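Local coordinates for hydroquinone dioxygenase small subunit (Pseudomonas sp., PDB 4ZXA), which is the cupin-fold small subunit of a two-subunit hydroquinone 1,2-dioxygenase, which probably cleaves the ring of hydroquinone with the help of iron(II), at residues S101-L113 and I148-E160. Sequence-based numbering, arbitrary orientation.
Sequences SKHGEGTHLAGEL and ILQQTIKGPLSVE
E105 lays its side chain, extended beyond CG, across the branches of I153, with E105 CD 3.7 Å from I153 CD1; its aliphatic part suits a greasy neighbour, while its carboxylate forms a salt bridge to K239 of the large subunit. T107 CG2 lies 3.7 Å from Q150 NE2 and a little farther from T152 OG1. Those polar ends are satisfied by Y138 and E81 respectively, while T107 OG1 faces L157 CD2. The side chains of H108 and P156 cross at about a right angle, with H108 CE1 3.3 Å from P156 CG. L157 inserts CD2 between T107 and L109, 4.1 Å from L109 CG.

Where the backbones come closest, G106 CA stands 4.1 Å from G155 CA, an approach that the absence of side chains at both glycines allows. A CA-H...O contact joins G106 CA to I153 O (3.1 Å).

No direct hydrogen bond links the segments; a water bridges them, donating to T107 O and accepting from L157 N. The type I turn G155-S158 that presents P156 and L157 is held by S158 OG, which receives G155 N in a nearly straight bond (170°).

The arrangement brings strand 108-109, at the edge of one sheet, and the loop before it against the end of strand 145-153 of the other and the turn that follows, a junction between the two sheets of a cupin jelly-roll barrel.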
loop_
_atom_site.group_PDB
_atom_site.type_symbol
_atom_site.label_atom_id
_atom_site.label_comp_id
_atom_site.label_asym_id
_atom_site.label_seq_id
_atom_site.Cartn_x
_atom_site.Cartn_y
_atom_site.Cartn_z
ATOM N N SER A 101 25.245 25.665 41.215
ATOM C CA SER A 101 25.841 24.323 41.184
ATOM C C SER A 101 26.681 24.237 39.911
ATOM O O SER A 101 26.187 24.524 38.816
ATOM C CB SER A 101 24.771 23.230 41.158
ATOM O OG SER A 101 23.589 23.627 41.832
ATOM N N LYS A 102 27.950 23.866 40.056
ATOM C CA LYS A 102 28.870 23.771 38.921
ATOM C C LYS A 102 29.005 22.345 38.405
ATOM O O LYS A 102 29.313 22.134 37.240
ATOM C CB LYS A 102 30.256 24.295 39.310
ATOM C CG LYS A 102 30.381 25.792 39.280
ATOM C CD LYS A 102 29.929 26.318 37.933
ATOM C CE LYS A 102 30.134 27.822 37.836
ATOM N NZ LYS A 102 29.685 28.340 36.515
ATOM N N HIS A 103 28.789 21.373 39.284
ATOM C CA HIS A 103 28.981 19.962 38.957
ATOM C C HIS A 103 27.749 19.157 39.344
ATOM O O HIS A 103 26.976 19.570 40.213
ATOM C CB HIS A 103 30.213 19.405 39.693
ATOM C CG HIS A 103 31.407 20.318 39.653
ATOM N ND1 HIS A 103 32.043 20.666 38.482
ATOM C CD2 HIS A 103 32.066 20.965 40.643
ATOM C CE1 HIS A 103 33.045 21.486 38.748
ATOM N NE2 HIS A 103 33.082 21.682 40.053
ATOM N N GLY A 104 27.556 18.009 38.700
ATOM C CA GLY A 104 26.487 17.099 39.085
ATOM C C GLY A 104 25.290 17.127 38.159
ATOM O O GLY A 104 25.195 17.948 37.252
ATOM N N GLU A 105 24.352 16.226 38.391
ATOM C CA GLU A 105 23.215 16.120 37.491
ATOM C C GLU A 105 21.924 15.868 38.241
ATOM O O GLU A 105 21.921 15.259 39.319
ATOM C CB GLU A 105 23.452 15.002 36.473
ATOM C CG GLU A 105 24.691 15.207 35.619
ATOM C CD GLU A 105 24.789 14.212 34.473
ATOM O OE1 GLU A 105 24.419 13.035 34.676
ATOM O OE2 GLU A 105 25.221 14.621 33.372
ATOM N N GLY A 106 20.825 16.329 37.658
ATOM C CA GLY A 106 19.520 16.150 38.266
ATOM C C GLY A 106 19.077 17.423 38.957
ATOM O O GLY A 106 19.892 18.236 39.373
ATOM N N THR A 107 17.776 17.619 39.065
ATOM C CA THR A 107 17.307 18.796 39.762
ATOM C C THR A 107 17.525 18.615 41.266
ATOM O O THR A 107 17.344 17.524 41.804
ATOM C CB THR A 107 15.850 19.157 39.403
ATOM O OG1 THR A 107 15.137 19.483 40.597
ATOM C CG2 THR A 107 15.170 18.024 38.675
ATOM N N HIS A 108 17.967 19.685 41.916
ATOM C CA HIS A 108 18.200 19.685 43.353
ATOM C C HIS A 108 17.395 20.802 44.025
ATOM O O HIS A 108 17.059 21.814 43.392
ATOM C CB HIS A 108 19.699 19.869 43.650
ATOM C CG HIS A 108 20.549 18.715 43.206
ATOM N ND1 HIS A 108 20.857 17.656 44.033
ATOM C CD2 HIS A 108 21.141 18.449 42.016
ATOM C CE1 HIS A 108 21.601 16.783 43.371
ATOM N NE2 HIS A 108 21.780 17.237 42.145
ATOM N N LEU A 109 17.100 20.617 45.309
ATOM C CA LEU A 109 16.495 21.667 46.127
ATOM C C LEU A 109 17.461 22.836 46.300
ATOM O O LEU A 109 18.573 22.647 46.769
ATOM C CB LEU A 109 16.117 21.106 47.485
ATOM C CG LEU A 109 14.935 20.140 47.470
ATOM C CD1 LEU A 109 14.733 19.596 48.873
ATOM C CD2 LEU A 109 13.657 20.814 46.965
ATOM N N ALA A 110 17.047 24.038 45.909
ATOM C CA ALA A 110 17.933 25.200 45.984
ATOM C C ALA A 110 17.961 25.847 47.375
ATOM O O ALA A 110 18.838 26.676 47.658
ATOM C CB ALA A 110 17.555 26.233 44.933
ATOM N N GLY A 111 16.999 25.468 48.222
ATOM C CA GLY A 111 16.864 26.017 49.563
ATOM C C GLY A 111 15.682 26.966 49.756
ATOM O O GLY A 111 15.053 27.420 48.790
ATOM N N GLU A 112 15.385 27.273 51.016
ATOM C CA GLU A 112 14.244 28.121 51.366
ATOM C C GLU A 112 14.432 29.543 50.867
ATOM O O GLU A 112 13.487 30.177 50.397
ATOM C CB GLU A 112 14.027 28.151 52.887
ATOM C CG GLU A 112 13.795 26.785 53.544
ATOM C CD GLU A 112 12.454 26.153 53.187
ATOM O OE1 GLU A 112 11.639 26.795 52.487
ATOM O OE2 GLU A 112 12.221 25.002 53.617
ATOM N N LEU A 113 15.653 30.047 50.988
ATOM C CA LEU A 113 15.954 31.397 50.549
ATOM C C LEU A 113 17.221 31.410 49.706
ATOM O O LEU A 113 18.298 31.748 50.186
ATOM C CB LEU A 113 16.098 32.322 51.755
ATOM C CG LEU A 113 14.928 32.276 52.744
ATOM C CD1 LEU A 113 15.347 32.848 54.095
ATOM C CD2 LEU A 113 13.675 32.990 52.194
ATOM N N ILE A 148 2.808 19.605 34.563
ATOM C CA ILE A 148 4.097 20.021 34.000
ATOM C C ILE A 148 4.936 18.808 33.588
ATOM O O ILE A 148 5.141 17.885 34.392
ATOM C CB ILE A 148 4.958 20.808 35.011
ATOM C CG1 ILE A 148 4.211 22.020 35.576
ATOM C CG2 ILE A 148 6.271 21.231 34.370
ATOM C CD1 ILE A 148 4.997 22.778 36.655
ATOM N N LEU A 149 5.419 18.812 32.343
ATOM C CA LEU A 149 6.381 17.816 31.891
ATOM C C LEU A 149 7.767 18.412 31.991
ATOM O O LEU A 149 8.041 19.480 31.420
ATOM C CB LEU A 149 6.127 17.415 30.439
ATOM C CG LEU A 149 5.207 16.236 30.148
ATOM C CD1 LEU A 149 4.977 16.122 28.653
ATOM C CD2 LEU A 149 5.801 14.963 30.660
ATOM N N GLN A 150 8.642 17.725 32.708
ATOM C CA GLN A 150 10.006 18.199 32.853
ATOM C C GLN A 150 11.007 17.237 32.207
ATOM O O GLN A 150 11.024 16.041 32.515
ATOM C CB GLN A 150 10.344 18.417 34.334
ATOM C CG GLN A 150 11.776 18.862 34.575
ATOM C CD GLN A 150 11.908 19.864 35.723
ATOM O OE1 GLN A 150 10.933 20.516 36.119
ATOM N NE2 GLN A 150 13.128 20.000 36.250
ATOM N N GLN A 151 11.829 17.782 31.314
ATOM C CA GLN A 151 12.948 17.062 30.718
ATOM C C GLN A 151 14.234 17.320 31.504
ATOM O O GLN A 151 14.708 18.454 31.587
ATOM C CB GLN A 151 13.132 17.501 29.271
ATOM C CG GLN A 151 14.358 16.919 28.591
ATOM C CD GLN A 151 14.631 17.628 27.285
ATOM O OE1 GLN A 151 14.137 18.738 27.069
ATOM N NE2 GLN A 151 15.407 17.001 26.400
ATOM N N THR A 152 14.803 16.269 32.077
ATOM C CA THR A 152 15.962 16.455 32.942
ATOM C C THR A 152 16.743 15.153 33.129
ATOM O O THR A 152 16.650 14.249 32.296
ATOM C CB THR A 152 15.544 17.069 34.317
ATOM O OG1 THR A 152 16.714 17.430 35.065
ATOM C CG2 THR A 152 14.688 16.090 35.127
ATOM N N ILE A 153 17.498 15.053 34.225
ATOM C CA ILE A 153 18.292 13.863 34.509
ATOM C C ILE A 153 17.931 13.295 35.875
ATOM O O ILE A 153 17.726 14.046 36.816
ATOM C CB ILE A 153 19.796 14.202 34.457
ATOM C CG1 ILE A 153 20.148 14.749 33.066
ATOM C CG2 ILE A 153 20.653 12.992 34.848
ATOM C CD1 ILE A 153 21.608 15.143 32.891
ATOM N N LYS A 154 17.846 11.972 35.985
ATOM C CA LYS A 154 17.472 11.334 37.250
ATOM C C LYS A 154 18.306 11.920 38.384
ATOM O O LYS A 154 19.536 11.972 38.292
ATOM C CB LYS A 154 17.664 9.813 37.184
ATOM C CG LYS A 154 16.581 8.989 37.890
ATOM C CD LYS A 154 17.135 8.301 39.112
ATOM C CE LYS A 154 17.468 6.848 38.873
ATOM N NZ LYS A 154 16.240 6.030 38.833
ATOM N N GLY A 155 17.625 12.380 39.434
ATOM C CA GLY A 155 18.268 12.974 40.593
ATOM C C GLY A 155 17.623 12.590 41.917
ATOM O O GLY A 155 16.761 11.708 41.961
ATOM N N PRO A 156 18.043 13.252 43.006
ATOM C CA PRO A 156 17.592 12.986 44.382
ATOM C C PRO A 156 16.082 13.125 44.561
ATOM O O PRO A 156 15.522 12.437 45.416
ATOM C CB PRO A 156 18.280 14.084 45.197
ATOM C CG PRO A 156 19.440 14.508 44.381
ATOM C CD PRO A 156 19.013 14.358 42.945
ATOM N N LEU A 157 15.459 14.008 43.777
ATOM C CA LEU A 157 14.020 14.280 43.837
ATOM C C LEU A 157 13.155 13.395 42.925
ATOM O O LEU A 157 11.923 13.430 43.007
ATOM C CB LEU A 157 13.749 15.744 43.483
ATOM C CG LEU A 157 13.985 16.841 44.527
ATOM C CD1 LEU A 157 14.883 16.378 45.686
ATOM C CD2 LEU A 157 14.525 18.119 43.877
ATOM N N SER A 158 13.780 12.612 42.052
ATOM C CA SER A 158 13.008 11.855 41.077
ATOM C C SER A 158 12.357 10.653 41.731
ATOM O O SER A 158 13.006 9.877 42.426
ATOM C CB SER A 158 13.884 11.420 39.911
ATOM O OG SER A 158 14.529 12.535 39.322
ATOM N N VAL A 159 11.063 10.492 41.520
ATOM C CA VAL A 159 10.384 9.364 42.120
ATOM C C VAL A 159 10.051 8.332 41.055
ATOM O O VAL A 159 9.442 8.654 40.032
ATOM C CB VAL A 159 9.107 9.804 42.870
ATOM C CG1 VAL A 159 8.541 8.642 43.696
ATOM C CG2 VAL A 159 9.418 11.000 43.759
ATOM N N GLU A 160 10.462 7.093 41.295
ATOM C CA GLU A 160 10.071 6.002 40.430
ATOM C C GLU A 160 8.990 5.170 41.102
ATOM O O GLU A 160 9.119 4.778 42.268
ATOM C CB GLU A 160 11.271 5.121 40.089
ATOM C CG GLU A 160 12.284 5.777 39.164
ATOM C CD GLU A 160 13.489 4.881 38.920
ATOM O OE1 GLU A 160 14.399 4.868 39.772
ATOM O OE2 GLU A 160 13.517 4.169 37.897
HETATM O O HOH W 1 16.102 15.368 41.317
#